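Local coordinates for protein CooJ (Rhodospirillum rubrum, PDB 6HK5) that binds nickel as a dimeric, histidine-rich metallochaperone and probably supplies the metal for maturation of carbon monoxide dehydrogenase, at residues L16-L20 with L61-L65. Numbering follows the deposited sequence.
Sequences LAHFL and LNAVL
L16 forks over L61 and V64: its CD2 lies 3.8 Å from L61 CD2, while its CD1 reaches V64 CG1 at the same distance, 3.8 Å. The L16 and V64 side chains cross at about a right angle, and a chi1 of -80°, with CG trans to the carbonyl carbon, sends the L16 fork toward helix 42-67. L61 uses its two methyls separately. L61 CD2 meets L16, whereas L61 CD1 sits 3.9 Å from F19 CE2, approaching that ring obliquely. One turn on, L20 sits differently: its CD2 lies 4.2 Å from L61 CB and its CD1 3.7 Å from N62 OD1; the amide of N62 thus lies beside apolar carbon, its ND2 bonded to R58 O of its own helix. L65 lies on the A17 side of the contact, its CD1 4.1 Å from L16 CB. H26 of a second subunit stacks on F19 and packs on L16 and L61, and H22 of that subunit packs on F19; H22 and H26 are nickel-site residues. The apolar face of L16, F19, L61 and V64 thus continues into the dimer interface. The local axes run 10.6 Å apart at 155°, the geometry of an antiparallel helical hairpin, here the N-terminal part of CooJ.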
# COMPACT_ATOMS: atom_id res chain seq x y z
N LEU A 16 -6.27 3.71 -8.47
CA LEU A 16 -5.29 4.63 -9.05
C LEU A 16 -5.56 6.07 -8.63
O LEU A 16 -4.62 6.82 -8.36
CB LEU A 16 -5.28 4.52 -10.58
CG LEU A 16 -4.51 3.35 -11.21
CD1 LEU A 16 -4.58 3.40 -12.73
CD2 LEU A 16 -3.06 3.39 -10.77
N ALA A 17 -6.83 6.48 -8.56
CA ALA A 17 -7.12 7.86 -8.18
C ALA A 17 -6.81 8.10 -6.71
O ALA A 17 -6.20 9.12 -6.36
CB ALA A 17 -8.58 8.19 -8.48
N HIS A 18 -7.24 7.19 -5.83
CA HIS A 18 -6.89 7.27 -4.41
C HIS A 18 -5.38 7.32 -4.23
O HIS A 18 -4.87 8.10 -3.43
CB HIS A 18 -7.46 6.08 -3.64
CG HIS A 18 -8.96 6.00 -3.63
ND1 HIS A 18 -9.77 7.08 -3.95
CD2 HIS A 18 -9.80 4.99 -3.31
CE1 HIS A 18 -11.04 6.72 -3.83
NE2 HIS A 18 -11.09 5.46 -3.44
N PHE A 19 -4.66 6.47 -4.97
CA PHE A 19 -3.21 6.36 -4.81
C PHE A 19 -2.51 7.63 -5.27
O PHE A 19 -1.55 8.08 -4.62
CB PHE A 19 -2.69 5.16 -5.60
CG PHE A 19 -1.19 5.06 -5.63
CD1 PHE A 19 -0.51 4.39 -4.62
CD2 PHE A 19 -0.45 5.63 -6.66
CE1 PHE A 19 0.88 4.30 -4.64
CE2 PHE A 19 0.93 5.54 -6.69
CZ PHE A 19 1.60 4.87 -5.68
N LEU A 20 -2.94 8.19 -6.39
CA LEU A 20 -2.35 9.43 -6.87
C LEU A 20 -2.61 10.57 -5.89
O LEU A 20 -1.70 11.32 -5.53
CB LEU A 20 -2.89 9.76 -8.27
CG LEU A 20 -2.19 9.02 -9.43
CD1 LEU A 20 -2.98 9.11 -10.73
CD2 LEU A 20 -0.79 9.58 -9.64
N LEU A 61 1.19 7.57 -14.77
CA LEU A 61 0.08 6.85 -14.17
C LEU A 61 -1.25 7.50 -14.52
O LEU A 61 -2.26 6.81 -14.72
CB LEU A 61 0.25 6.78 -12.65
CG LEU A 61 0.93 5.54 -12.09
CD1 LEU A 61 1.00 5.67 -10.57
CD2 LEU A 61 0.20 4.26 -12.53
N ASN A 62 -1.26 8.84 -14.59
CA ASN A 62 -2.47 9.53 -15.02
C ASN A 62 -2.88 9.10 -16.43
O ASN A 62 -4.07 8.97 -16.72
CB ASN A 62 -2.25 11.04 -14.96
CG ASN A 62 -2.42 11.60 -13.56
OD1 ASN A 62 -3.55 11.88 -13.13
ND2 ASN A 62 -1.31 11.77 -12.83
N ALA A 63 -1.92 8.88 -17.32
CA ALA A 63 -2.27 8.45 -18.67
C ALA A 63 -2.90 7.05 -18.65
O ALA A 63 -3.87 6.80 -19.38
CB ALA A 63 -1.04 8.50 -19.57
N VAL A 64 -2.38 6.15 -17.81
CA VAL A 64 -3.04 4.87 -17.58
C VAL A 64 -4.49 5.09 -17.12
O VAL A 64 -5.43 4.59 -17.75
CB VAL A 64 -2.26 4.04 -16.55
CG1 VAL A 64 -3.09 2.85 -16.13
CG2 VAL A 64 -0.91 3.60 -17.11
N LEU A 65 -4.67 5.85 -16.04
CA LEU A 65 -6.01 6.17 -15.53
C LEU A 65 -6.95 6.66 -16.63
O LEU A 65 -8.11 6.25 -16.69
CB LEU A 65 -5.91 7.22 -14.41
CG LEU A 65 -7.17 7.64 -13.63
CD1 LEU A 65 -7.90 6.47 -13.04
CD2 LEU A 65 -6.85 8.64 -12.53